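Local coordinates for protein DNA polymerase sliding clamp 2 (Thermococcus kodakarensis, PDB 3LX2) that probably acts as a ring-shaped sliding clamp that encircles DNA and tethers the replicative polymerase and other proteins to it during rapid replication, at residues 164-169 with 177-182; 157-162 with 220-225; 130-135 with 189-194; 136-141 with 216-221. All blocks are in the same frame, centred on the assembly; numbering follows the deposited sequence.

Interaction 1. Residues 164-169 with 177-182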
loop_
_atom_site.group_PDB
_atom_site.type_symbol
_atom_site.label_atom_id
_atom_site.label_comp_id
_atom_site.label_asym_id
_atom_site.label_seq_id
_atom_site.Cartn_x
_atom_site.Cartn_y
_atom_site.Cartn_z
ATOM N N LEU A 164 -21.861 27.388 4.599
ATOM C CA LEU A 164 -20.512 27.233 4.059
ATOM C C LEU A 164 -20.535 26.180 2.971
ATOM O O LEU A 164 -20.795 24.996 3.229
ATOM C CB LEU A 164 -19.493 26.853 5.158
ATOM C CG LEU A 164 -18.017 26.806 4.697
ATOM C CD1 LEU A 164 -17.449 28.171 4.475
ATOM C CD2 LEU A 164 -17.145 26.059 5.684
ATOM N N THR A 165 -20.247 26.619 1.756
ATOM C CA THR A 165 -20.407 25.781 0.584
ATOM C C THR A 165 -19.116 25.759 -0.238
ATOM O O THR A 165 -18.586 26.832 -0.530
ATOM C CB THR A 165 -21.515 26.373 -0.349
ATOM O OG1 THR A 165 -22.739 26.642 0.379
ATOM C CG2 THR A 165 -21.786 25.421 -1.531
ATOM N N PHE A 166 -18.636 24.569 -0.621
ATOM C CA PHE A 166 -17.500 24.394 -1.529
ATOM C C PHE A 166 -17.865 23.756 -2.893
ATOM O O PHE A 166 -18.241 22.584 -2.955
ATOM C CB PHE A 166 -16.499 23.471 -0.885
ATOM C CG PHE A 166 -16.175 23.829 0.501
ATOM C CD1 PHE A 166 -15.239 24.826 0.768
ATOM C CD2 PHE A 166 -16.806 23.176 1.562
ATOM C CE1 PHE A 166 -14.932 25.169 2.075
ATOM C CE2 PHE A 166 -16.494 23.507 2.856
ATOM C CZ PHE A 166 -15.553 24.510 3.113
ATOM N N LYS A 167 -17.736 24.511 -3.981
ATOM C CA LYS A 167 -18.208 24.022 -5.275
ATOM C C LYS A 167 -17.236 24.219 -6.384
ATOM O O LYS A 167 -16.408 25.120 -6.385
ATOM C CB LYS A 167 -19.562 24.610 -5.681
ATOM C CG LYS A 167 -19.556 26.002 -6.325
ATOM C CD LYS A 167 -21.020 26.594 -6.327
ATOM C CE LYS A 167 -21.353 27.464 -7.599
ATOM N NZ LYS A 167 -22.422 28.542 -7.346
ATOM N N ALA A 168 -17.361 23.313 -7.330
ATOM C CA ALA A 168 -16.546 23.324 -8.509
ATOM C C ALA A 168 -17.449 23.157 -9.726
ATOM O O ALA A 168 -18.562 22.608 -9.648
ATOM C CB ALA A 168 -15.495 22.236 -8.431
ATOM N N GLU A 169 -16.974 23.667 -10.848
ATOM C CA GLU A 169 -17.675 23.469 -12.105
ATOM C C GLU A 169 -16.687 23.253 -13.248
ATOM O O GLU A 169 -15.737 24.006 -13.424
ATOM C CB GLU A 169 -18.684 24.585 -12.368
ATOM C CG GLU A 169 -19.646 24.176 -13.544
ATOM C CD GLU A 169 -20.821 25.159 -13.861
ATOM O OE1 GLU A 169 -21.035 26.180 -13.142
ATOM O OE2 GLU A 169 -21.547 24.875 -14.849
ATOM N N THR A 177 -20.416 20.677 -2.089
ATOM C CA THR A 177 -20.428 20.192 -0.715
ATOM C C THR A 177 -20.883 21.363 0.137
ATOM O O THR A 177 -20.297 22.463 0.040
ATOM C CB THR A 177 -19.048 19.815 -0.234
ATOM O OG1 THR A 177 -18.615 18.608 -0.865
ATOM C CG2 THR A 177 -19.092 19.606 1.243
ATOM N N VAL A 178 -21.908 21.149 0.975
ATOM C CA VAL A 178 -22.428 22.253 1.803
ATOM C C VAL A 178 -22.579 21.974 3.308
ATOM O O VAL A 178 -23.257 21.024 3.714
ATOM C CB VAL A 178 -23.695 22.869 1.177
ATOM C CG1 VAL A 178 -24.686 21.789 0.773
ATOM C CG2 VAL A 178 -24.337 23.879 2.111
ATOM N N LEU A 179 -21.948 22.831 4.116
ATOM C CA LEU A 179 -21.910 22.720 5.584
ATOM C C LEU A 179 -22.685 23.797 6.298
ATOM O O LEU A 179 -22.529 24.990 6.021
ATOM C CB LEU A 179 -20.487 22.858 6.090
ATOM C CG LEU A 179 -19.429 21.874 5.661
ATOM C CD1 LEU A 179 -18.272 22.018 6.625
ATOM C CD2 LEU A 179 -20.005 20.440 5.667
ATOM N N THR A 180 -23.507 23.368 7.246
ATOM C CA THR A 180 -24.205 24.303 8.161
ATOM C C THR A 180 -23.793 23.980 9.615
ATOM O O THR A 180 -23.089 22.967 9.887
ATOM C CB THR A 180 -25.776 24.241 8.036
ATOM O OG1 THR A 180 -26.269 22.981 8.542
ATOM C CG2 THR A 180 -26.238 24.425 6.596
ATOM N N MET A 181 -24.273 24.807 10.544
ATOM C CA MET A 181 -24.093 24.505 11.965
ATOM C C MET A 181 -24.609 23.116 12.397
ATOM O O MET A 181 -24.164 22.576 13.408
ATOM C CB MET A 181 -24.568 25.656 12.872
ATOM C CG MET A 181 -23.515 26.784 13.021
ATOM S SD MET A 181 -21.788 26.237 13.284
ATOM C CE MET A 181 -21.843 25.378 14.842
ATOM N N GLU A 182 -25.473 22.511 11.584
ATOM C CA GLU A 182 -25.932 21.129 11.825
ATOM C C GLU A 182 -24.870 20.022 11.625
ATOM O O GLU A 182 -24.995 18.934 12.222
ATOM C CB GLU A 182 -27.210 20.824 11.015
ATOM C CG GLU A 182 -28.357 20.197 11.874
ATOM C CD GLU A 182 -29.784 20.657 11.482
ATOM O OE1 GLU A 182 -29.940 21.676 10.770
ATOM O OE2 GLU A 182 -30.761 19.991 11.897
#

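Interaction 2. Residues 157-162 with 220-225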
loop_
_atom_site.group_PDB
_atom_site.type_symbol
_atom_site.label_atom_id
_atom_site.label_comp_id
_atom_site.label_asym_id
_atom_site.label_seq_id
_atom_site.Cartn_x
_atom_site.Cartn_y
_atom_site.Cartn_z
ATOM N N PHE A 157 -15.029 28.757 -2.794
ATOM C CA PHE A 157 -15.326 28.909 -1.377
ATOM C C PHE A 157 -16.421 29.949 -1.360
ATOM O O PHE A 157 -16.231 31.050 -1.874
ATOM C CB PHE A 157 -14.080 29.422 -0.619
ATOM C CG PHE A 157 -13.158 28.334 -0.138
ATOM C CD1 PHE A 157 -12.799 28.253 1.213
ATOM C CD2 PHE A 157 -12.657 27.394 -1.015
ATOM C CE1 PHE A 157 -11.973 27.250 1.686
ATOM C CE2 PHE A 157 -11.827 26.366 -0.562
ATOM C CZ PHE A 157 -11.473 26.287 0.789
ATOM N N MET A 158 -17.559 29.611 -0.765
ATOM C CA MET A 158 -18.674 30.559 -0.626
ATOM C C MET A 158 -19.331 30.490 0.750
ATOM O O MET A 158 -19.460 29.408 1.347
ATOM C CB MET A 158 -19.787 30.292 -1.643
ATOM C CG MET A 158 -19.359 29.994 -3.093
ATOM S SD MET A 158 -20.831 29.534 -4.076
ATOM C CE MET A 158 -21.895 30.962 -3.743
ATOM N N ALA A 159 -19.790 31.646 1.219
ATOM C CA ALA A 159 -20.565 31.695 2.439
ATOM C C ALA A 159 -21.730 32.694 2.450
ATOM O O ALA A 159 -21.671 33.786 1.877
ATOM C CB ALA A 159 -19.649 31.922 3.650
ATOM N N THR A 160 -22.803 32.256 3.093
ATOM C CA THR A 160 -23.781 33.146 3.717
ATOM C C THR A 160 -23.500 32.957 5.230
ATOM O O THR A 160 -22.520 32.254 5.575
ATOM C CB THR A 160 -25.203 32.706 3.370
ATOM O OG1 THR A 160 -25.531 31.507 4.106
ATOM C CG2 THR A 160 -25.320 32.454 1.850
ATOM N N PRO A 161 -24.328 33.568 6.129
ATOM C CA PRO A 161 -24.123 33.419 7.568
ATOM C C PRO A 161 -24.550 32.062 8.161
ATOM O O PRO A 161 -24.129 31.734 9.276
ATOM C CB PRO A 161 -24.969 34.552 8.159
ATOM C CG PRO A 161 -25.092 35.540 7.062
ATOM C CD PRO A 161 -25.256 34.674 5.863
ATOM N N GLU A 162 -25.367 31.303 7.425
ATOM C CA GLU A 162 -25.795 29.958 7.851
ATOM C C GLU A 162 -25.124 28.887 7.021
ATOM O O GLU A 162 -25.281 27.692 7.308
ATOM C CB GLU A 162 -27.316 29.745 7.689
ATOM C CG GLU A 162 -28.275 30.634 8.513
ATOM C CD GLU A 162 -28.507 32.018 7.890
ATOM O OE1 GLU A 162 -28.148 32.241 6.695
ATOM O OE2 GLU A 162 -29.044 32.884 8.626
ATOM N N ILE A 220 -10.343 29.019 8.668
ATOM C CA ILE A 220 -10.477 29.510 7.298
ATOM C C ILE A 220 -10.903 30.961 7.303
ATOM O O ILE A 220 -11.717 31.328 8.116
ATOM C CB ILE A 220 -11.556 28.745 6.569
ATOM C CG1 ILE A 220 -11.145 27.306 6.361
ATOM C CG2 ILE A 220 -11.839 29.375 5.205
ATOM C CD1 ILE A 220 -12.345 26.448 6.009
ATOM N N ARG A 221 -10.356 31.787 6.411
ATOM C CA ARG A 221 -10.824 33.185 6.234
ATOM C C ARG A 221 -10.772 33.516 4.755
ATOM O O ARG A 221 -9.825 33.079 4.084
ATOM C CB ARG A 221 -9.952 34.167 7.018
ATOM C CG ARG A 221 -10.056 34.076 8.544
ATOM C CD ARG A 221 -9.157 35.123 9.244
ATOM N NE ARG A 221 -9.617 35.449 10.607
ATOM C CZ ARG A 221 -9.023 35.057 11.749
ATOM N NH1 ARG A 221 -7.906 34.308 11.731
ATOM N NH2 ARG A 221 -9.546 35.433 12.922
ATOM N N PHE A 222 -11.789 34.218 4.220
ATOM C CA PHE A 222 -11.787 34.615 2.771
ATOM C C PHE A 222 -12.636 35.831 2.360
ATOM O O PHE A 222 -13.138 36.551 3.215
ATOM C CB PHE A 222 -11.991 33.420 1.824
ATOM C CG PHE A 222 -13.283 32.703 2.003
ATOM C CD1 PHE A 222 -13.434 31.764 3.008
ATOM C CD2 PHE A 222 -14.347 32.941 1.141
ATOM C CE1 PHE A 222 -14.650 31.065 3.180
ATOM C CE2 PHE A 222 -15.566 32.254 1.300
ATOM C CZ PHE A 222 -15.713 31.318 2.321
ATOM N N GLY A 223 -12.757 36.083 1.053
ATOM C CA GLY A 223 -13.625 37.139 0.528
ATOM C C GLY A 223 -13.641 37.049 -0.983
ATOM O O GLY A 223 -13.209 36.019 -1.549
ATOM N N PHE A 224 -14.124 38.107 -1.655
ATOM C CA PHE A 224 -14.123 38.113 -3.122
ATOM C C PHE A 224 -12.740 38.354 -3.703
ATOM O O PHE A 224 -12.138 39.405 -3.453
ATOM C CB PHE A 224 -15.081 39.141 -3.753
ATOM C CG PHE A 224 -14.885 39.280 -5.257
ATOM C CD1 PHE A 224 -15.272 38.244 -6.128
ATOM C CD2 PHE A 224 -14.254 40.407 -5.803
ATOM C CE1 PHE A 224 -15.056 38.337 -7.533
ATOM C CE2 PHE A 224 -14.045 40.516 -7.215
ATOM C CZ PHE A 224 -14.439 39.474 -8.070
ATOM N N ASP A 225 -12.271 37.410 -4.522
ATOM C CA ASP A 225 -11.002 37.561 -5.245
ATOM C C ASP A 225 -9.870 38.112 -4.352
ATOM O O ASP A 225 -9.081 38.985 -4.766
ATOM C CB ASP A 225 -11.193 38.396 -6.532
ATOM C CG ASP A 225 -10.065 38.182 -7.548
ATOM O OD1 ASP A 225 -10.292 37.452 -8.551
ATOM O OD2 ASP A 225 -8.945 38.733 -7.334
#

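Interaction 3. Residues 130-135 with 189-194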
loop_
_atom_site.group_PDB
_atom_site.type_symbol
_atom_site.label_atom_id
_atom_site.label_comp_id
_atom_site.label_asym_id
_atom_site.label_seq_id
_atom_site.Cartn_x
_atom_site.Cartn_y
_atom_site.Cartn_z
ATOM N N TRP A 130 -10.936 40.262 5.165
ATOM C CA TRP A 130 -11.662 39.004 5.130
ATOM C C TRP A 130 -13.069 39.236 5.616
ATOM O O TRP A 130 -13.281 39.799 6.675
ATOM C CB TRP A 130 -10.997 37.924 5.997
ATOM C CG TRP A 130 -9.696 37.376 5.467
ATOM C CD1 TRP A 130 -9.462 36.813 4.232
ATOM C CD2 TRP A 130 -8.455 37.326 6.165
ATOM N NE1 TRP A 130 -8.145 36.424 4.126
ATOM C CE2 TRP A 130 -7.503 36.732 5.295
ATOM C CE3 TRP A 130 -8.049 37.721 7.441
ATOM C CZ2 TRP A 130 -6.181 36.526 5.667
ATOM C CZ3 TRP A 130 -6.732 37.507 7.812
ATOM C CH2 TRP A 130 -5.814 36.915 6.927
ATOM N N THR A 131 -14.040 38.799 4.839
ATOM C CA THR A 131 -15.431 38.896 5.262
ATOM C C THR A 131 -15.929 37.605 5.902
ATOM O O THR A 131 -16.756 37.653 6.803
ATOM C CB THR A 131 -16.373 39.450 4.117
ATOM O OG1 THR A 131 -16.324 38.617 2.945
ATOM C CG2 THR A 131 -15.916 40.876 3.720
ATOM N N VAL A 132 -15.421 36.448 5.485
ATOM C CA VAL A 132 -15.832 35.191 6.132
ATOM C C VAL A 132 -14.771 34.681 7.093
ATOM O O VAL A 132 -13.587 34.944 6.897
ATOM C CB VAL A 132 -16.128 34.077 5.094
ATOM C CG1 VAL A 132 -16.570 32.793 5.776
ATOM C CG2 VAL A 132 -17.193 34.526 4.121
ATOM N N LYS A 133 -15.183 33.939 8.109
ATOM C CA LYS A 133 -14.254 33.177 8.924
ATOM C C LYS A 133 -14.975 31.959 9.437
ATOM O O LYS A 133 -16.095 32.079 9.939
ATOM C CB LYS A 133 -13.689 33.961 10.116
ATOM C CG LYS A 133 -13.204 32.996 11.211
ATOM C CD LYS A 133 -12.632 33.634 12.464
ATOM C CE LYS A 133 -11.614 32.682 13.151
ATOM N NZ LYS A 133 -11.325 33.063 14.578
ATOM N N ALA A 134 -14.324 30.793 9.362
ATOM C CA ALA A 134 -14.959 29.579 9.798
ATOM C C ALA A 134 -13.960 28.710 10.490
ATOM O O ALA A 134 -12.782 28.949 10.359
ATOM C CB ALA A 134 -15.567 28.867 8.638
ATOM N N VAL A 135 -14.429 27.736 11.260
ATOM C CA VAL A 135 -13.561 26.692 11.794
ATOM C C VAL A 135 -14.206 25.412 11.324
ATOM O O VAL A 135 -15.404 25.195 11.535
ATOM C CB VAL A 135 -13.477 26.648 13.362
ATOM C CG1 VAL A 135 -12.345 25.719 13.808
ATOM C CG2 VAL A 135 -13.260 28.045 13.959
ATOM N N LEU A 189 -18.936 29.677 12.371
ATOM C CA LEU A 189 -19.097 30.385 11.121
ATOM C C LEU A 189 -19.556 31.823 11.285
ATOM O O LEU A 189 -20.656 32.099 11.757
ATOM C CB LEU A 189 -20.031 29.617 10.186
ATOM C CG LEU A 189 -20.396 30.344 8.903
ATOM C CD1 LEU A 189 -19.140 30.603 8.059
ATOM C CD2 LEU A 189 -21.415 29.505 8.177
ATOM N N GLU A 190 -18.718 32.740 10.859
ATOM C CA GLU A 190 -18.984 34.125 11.082
ATOM C C GLU A 190 -18.848 34.825 9.733
ATOM O O GLU A 190 -17.842 34.666 9.050
ATOM C CB GLU A 190 -18.014 34.672 12.136
ATOM C CG GLU A 190 -18.588 35.731 13.056
ATOM C CD GLU A 190 -19.867 35.272 13.792
ATOM O OE1 GLU A 190 -19.804 34.314 14.597
ATOM O OE2 GLU A 190 -20.938 35.882 13.559
ATOM N N HIS A 191 -19.911 35.523 9.330
ATOM C CA HIS A 191 -19.936 36.344 8.130
ATOM C C HIS A 191 -20.085 37.796 8.548
ATOM O O HIS A 191 -21.027 38.138 9.275
ATOM C CB HIS A 191 -21.128 35.979 7.240
ATOM C CG HIS A 191 -20.892 36.223 5.777
ATOM N ND1 HIS A 191 -20.294 37.371 5.290
ATOM C CD2 HIS A 191 -21.174 35.462 4.693
ATOM C CE1 HIS A 191 -20.210 37.299 3.972
ATOM N NE2 HIS A 191 -20.745 36.153 3.586
ATOM N N LYS A 192 -19.146 38.636 8.113
ATOM C CA LYS A 192 -19.266 40.099 8.236
ATOM C C LYS A 192 -19.865 40.680 6.961
ATOM O O LYS A 192 -19.276 41.560 6.324
ATOM C CB LYS A 192 -17.916 40.755 8.550
ATOM C CG LYS A 192 -17.853 41.489 9.890
ATOM C CD LYS A 192 -16.529 42.209 10.051
ATOM C CE LYS A 192 -15.410 41.225 10.354
ATOM N NZ LYS A 192 -14.080 41.873 10.133
ATOM N N MET A 193 -21.037 40.153 6.606
ATOM C CA MET A 193 -21.846 40.579 5.462
ATOM C C MET A 193 -22.739 39.402 5.071
ATOM O O MET A 193 -23.242 38.684 5.947
ATOM C CB MET A 193 -20.995 41.046 4.273
ATOM C CG MET A 193 -21.744 41.877 3.233
ATOM S SD MET A 193 -20.768 41.955 1.700
ATOM C CE MET A 193 -21.996 42.507 0.486
ATOM N N THR A 194 -22.903 39.187 3.765
ATOM C CA THR A 194 -23.929 38.285 3.266
ATOM C C THR A 194 -23.640 37.589 1.913
ATOM O O THR A 194 -24.162 36.502 1.664
ATOM C CB THR A 194 -25.333 38.989 3.336
ATOM O OG1 THR A 194 -26.134 38.340 4.338
ATOM C CG2 THR A 194 -26.083 39.016 1.969
#

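Interaction 4. Residues 136-141 with 216-221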
loop_
_atom_site.group_PDB
_atom_site.type_symbol
_atom_site.label_atom_id
_atom_site.label_comp_id
_atom_site.label_asym_id
_atom_site.label_seq_id
_atom_site.Cartn_x
_atom_site.Cartn_y
_atom_site.Cartn_z
ATOM N N VAL A 136 -13.418 24.552 10.700
ATOM C CA VAL A 136 -13.964 23.367 10.101
ATOM C C VAL A 136 -13.034 22.289 10.492
ATOM O O VAL A 136 -11.915 22.592 10.914
ATOM C CB VAL A 136 -13.926 23.455 8.566
ATOM C CG1 VAL A 136 -14.688 24.628 8.079
ATOM C CG2 VAL A 136 -12.454 23.561 8.110
ATOM N N LEU A 137 -13.469 21.051 10.334
ATOM C CA LEU A 137 -12.630 19.887 10.574
ATOM C C LEU A 137 -11.853 19.551 9.317
ATOM O O LEU A 137 -12.388 19.657 8.209
ATOM C CB LEU A 137 -13.484 18.687 10.969
ATOM C CG LEU A 137 -14.111 18.520 12.370
ATOM C CD1 LEU A 137 -14.832 17.221 12.405
ATOM C CD2 LEU A 137 -13.014 18.523 13.468
ATOM N N ALA A 138 -10.616 19.101 9.475
ATOM C CA ALA A 138 -9.729 18.860 8.325
ATOM C C ALA A 138 -10.293 17.863 7.332
ATOM O O ALA A 138 -10.143 18.047 6.107
ATOM C CB ALA A 138 -8.336 18.417 8.794
ATOM N N GLY A 139 -10.948 16.820 7.881
ATOM C CA GLY A 139 -11.595 15.747 7.108
ATOM C C GLY A 139 -12.699 16.279 6.224
ATOM O O GLY A 139 -12.887 15.820 5.108
ATOM N N ALA A 140 -13.410 17.284 6.722
ATOM C CA ALA A 140 -14.462 17.937 5.953
ATOM C C ALA A 140 -13.852 18.662 4.756
ATOM O O ALA A 140 -14.231 18.373 3.605
ATOM C CB ALA A 140 -15.275 18.904 6.832
ATOM N N LEU A 141 -12.920 19.588 4.999
ATOM C CA LEU A 141 -12.191 20.208 3.898
ATOM C C LEU A 141 -11.634 19.168 2.965
ATOM O O LEU A 141 -11.825 19.273 1.773
ATOM C CB LEU A 141 -11.053 21.080 4.358
ATOM C CG LEU A 141 -11.475 22.429 4.914
ATOM C CD1 LEU A 141 -10.306 23.396 4.827
ATOM C CD2 LEU A 141 -12.700 23.000 4.191
ATOM N N ASP A 216 -8.147 17.272 13.357
ATOM C CA ASP A 216 -7.575 18.648 13.442
ATOM C C ASP A 216 -8.530 19.775 13.011
ATOM O O ASP A 216 -9.133 19.773 11.919
ATOM C CB ASP A 216 -6.251 18.777 12.664
ATOM C CG ASP A 216 -5.176 17.790 13.142
ATOM O OD1 ASP A 216 -5.217 17.367 14.319
ATOM O OD2 ASP A 216 -4.303 17.406 12.344
ATOM N N GLU A 217 -8.664 20.753 13.878
ATOM C CA GLU A 217 -9.341 21.975 13.530
ATOM C C GLU A 217 -8.475 22.824 12.590
ATOM O O GLU A 217 -7.239 22.913 12.752
ATOM C CB GLU A 217 -9.693 22.751 14.781
ATOM C CG GLU A 217 -10.702 21.998 15.655
ATOM C CD GLU A 217 -11.044 22.686 16.986
ATOM O OE1 GLU A 217 -11.053 23.946 17.081
ATOM O OE2 GLU A 217 -11.321 21.921 17.945
ATOM N N VAL A 218 -9.149 23.382 11.578
ATOM C CA VAL A 218 -8.551 24.256 10.623
ATOM C C VAL A 218 -9.380 25.506 10.605
ATOM O O VAL A 218 -10.584 25.448 10.463
ATOM C CB VAL A 218 -8.641 23.703 9.182
ATOM C CG1 VAL A 218 -8.076 24.750 8.152
ATOM C CG2 VAL A 218 -7.994 22.298 9.065
ATOM N N ILE A 219 -8.697 26.638 10.665
ATOM C CA ILE A 219 -9.295 27.953 10.587
ATOM C C ILE A 219 -9.230 28.469 9.142
ATOM O O ILE A 219 -8.199 28.396 8.502
ATOM C CB ILE A 219 -8.527 28.919 11.548
ATOM C CG1 ILE A 219 -8.734 28.456 13.006
ATOM C CG2 ILE A 219 -8.869 30.411 11.265
ATOM C CD1 ILE A 219 -8.024 29.316 14.094
ATOM N N ILE A 220 -10.343 29.019 8.668
ATOM C CA ILE A 220 -10.477 29.510 7.298
ATOM C C ILE A 220 -10.903 30.961 7.303
ATOM O O ILE A 220 -11.717 31.328 8.116
ATOM C CB ILE A 220 -11.556 28.745 6.569
ATOM C CG1 ILE A 220 -11.145 27.306 6.361
ATOM C CG2 ILE A 220 -11.839 29.375 5.205
ATOM C CD1 ILE A 220 -12.345 26.448 6.009
ATOM N N ARG A 221 -10.356 31.787 6.411
ATOM C CA ARG A 221 -10.824 33.185 6.234
ATOM C C ARG A 221 -10.772 33.516 4.755
ATOM O O ARG A 221 -9.825 33.079 4.084
ATOM C CB ARG A 221 -9.952 34.167 7.018
ATOM C CG ARG A 221 -10.056 34.076 8.544
ATOM C CD ARG A 221 -9.157 35.123 9.244
ATOM N NE ARG A 221 -9.617 35.449 10.607
ATOM C CZ ARG A 221 -9.023 35.057 11.749
ATOM N NH1 ARG A 221 -7.906 34.308 11.731
ATOM N NH2 ARG A 221 -9.546 35.433 12.922
#

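Interaction 1. Residues 164-169 with 177-182
Thr165 holds OG1 beside its own backbone N (chi1 -51°), and Val178 carries CG2 anti to the N of its residue; these two settings bring Thr165 OG1 to 3.6 Å from Val178 CG2. The two side chains lie alongside each other and point the same way, as expected of a non-hydrogen-bonded antiparallel pair, here with its CA atoms 4.2 Å apart. On either side of it stands a hydrogen-bonded pair. Leu164 N gives to Leu179 O at 2.9 Å, and Leu179 N returns a short bond of 2.6 Å to Leu164 O. Phe166 N reaches Thr177 O at 2.8 Å; the reciprocal bond, Thr177 N to Phe166 O, is almost straight at the hydrogen (178°) although the donor sits tilted from the carbonyl plane. The other face of this hairpin carries Leu164, Phe166, Thr177 and Leu179. There Leu164 CB meets Leu179 CB at 4.2 Å, while Leu179 CG stands at the edge of the Phe166 ring, 4.4 Å from Phe166 CE2. Leu141 and Ala144 of helix 138-151 also pack on Phe166. Thr177 OG1 bonds to Thr109 OG1 of the second subunit, where Thr177 and Val178 pair with a further antiparallel strand. Peptide groups thus zip the hairpin, mostly apolar groups line the face of Leu164, Phe166 and Leu179, and the Thr177 hydroxyl on that face bonds across the subunit interface.

Interaction 2. Residues 157-162 with 220-225
Strands 157-159 and 220-222 run nearly perpendicular, at 86°, with their axes 8.9 Å apart at closest approach, so Phe157 and Phe222 meet through side chains projecting from two different layers. Phe222 has CG between its backbone N and carbonyl carbon (chi1 61°), which turns the ring toward strand 157-159. Phe157 CB rests over a face of that ring, 3.8 Å from the Phe222 centroid, as a CH-pi contact. The Phe157 ring then presents its edge to the face of Phe222, a T-shaped stack with planes at 87° and centroids 5.5 Å apart; Phe157 CD1 comes to 3.9 Å from Phe222 CE1. Beyond it, Ile220 CG2 touches the rim of the Phe157 ring near its plane, 4.1 Å from Phe157 CE1. Ala159 CB adds an oblique contact with Phe222 CZ at 4.2 Å. Phe166, on the neighbouring strand, stacks edge-to-face with Phe157, and Val132, beside Phe222 in its sheet, packs on Phe222. The near-right-angle crossing of these short segments, filled by a T-shaped phenylalanine pair, is consistent with orthogonal packing of the two sheets; here it joins the sheet of strand 154-159 to that of strand 217-222 in the buried core of the C-terminal domain of a DNA clamp.

Interaction 3. Residues 130-135 with 189-194
Thr131 O accepts from Lys192 N at 2.9 Å in an almost linear bond (176° at the hydrogen), tying the two segments together where strand 132-137 begins and strand 186-191 ends. Further along, Lys133 and Glu190 form a reciprocal hydrogen-bonded pair: Lys133 N gives to Glu190 O and Glu190 N gives to Lys133 O, each bond 2.9 Å long. Non-hydrogen-bonded pairs flank it, Val132 with His191 and Ala134 with Leu189, and their side chains share one face of the sheet. Val132 CG2 sits over the centre of the His191 imidazole, 4.0 Å from the ring centroid and 13° off its normal, while Met193 O and Thr194 N lie over the opposite face, nearer the rim. The ring is thus sandwiched between a methyl group and the chain that follows it, and a weak bond from His191 NE2 to Ala159 O helps to fix its rotation. Thr131 and Val132 together face Phe222 on the neighbouring strand, a classic beta bulge at the start of strand 132-137; strand 186-191 flanks that strand on its other side, as the outermost strand of the long sheet within the chain. With CG anti to its backbone N (chi1 173°), Leu189 sends CD1 back toward strand 132-135, where Val132 CG1 at 4.1 Å and Ala134 CB at 4.0 Å both touch Leu189 CD1. Outside the pair of strands, Trp130 turns away and bonds through NE1 to Pro227 O.

Interaction 4. Residues 136-141 with 216-221
Val136 and Ile220 cross at about a right angle, and the end of the isoleucine lies against both valine methyls: Ile220 CD1 is 3.6 Å from Val136 CG1 and also 3.6 Å from Val136 CG2. Leu141 approaches the same methyl head-on, tip to tip, its CD1 at 3.9 Å from Ile220 CD1, so that one terminal carbon is shared between strand and helix. Val218 fills the next position. Its CG2, beside the backbone N, rests on Ala138 CB at 3.9 Å, and its CB lies 4.0 Å from Val136 CG2. Beneath these side chains the backbones form a reciprocal hydrogen-bonded pair, Val136 with Val218, both bonds being 3.0 Å between N and O. The last bond comes from the first turn of the helix: Ala138 N gives to Asp216 O at 2.9 Å, bent to 142° at the hydrogen. Asp216 in turn uses OD2 to accept from Ala213 N. The chain passes directly from strand 132-137 into helix 138-151, with Leu137 at the N-cap position, and the helix folds back over the sheet. A helix packed on an antiparallel sheet is characteristic of the DNA clamp domain, whose helices in PCNA rings line the central channel.

In the fold
All four contacts belong to the C-terminal domain, and their buried side chains pack against one another. Interactions 2, 3 and 4 share the long sheet: strand 132-137 lies between 217-222 and 186-191, and backbone bonds such as Ala134 N to Ile220 O (2.9 Å) tie interaction 3 to the other two. Interaction 1 lies in the second sheet, continuous with interaction 2 through Thr165 N and Met158 O, again at 2.9 Å. Phe166 links interactions 1, 2 and 4, with its CE1 3.6 Å from Phe157 CE1 of the next strand and its CZ 3.4 Å from Leu141 CD2 of helix 138-151. Centres of interactions 2 and 3 are about 6 Å apart. Interactions 1 and 4 also touch the second subunit, placing this core next to the interface.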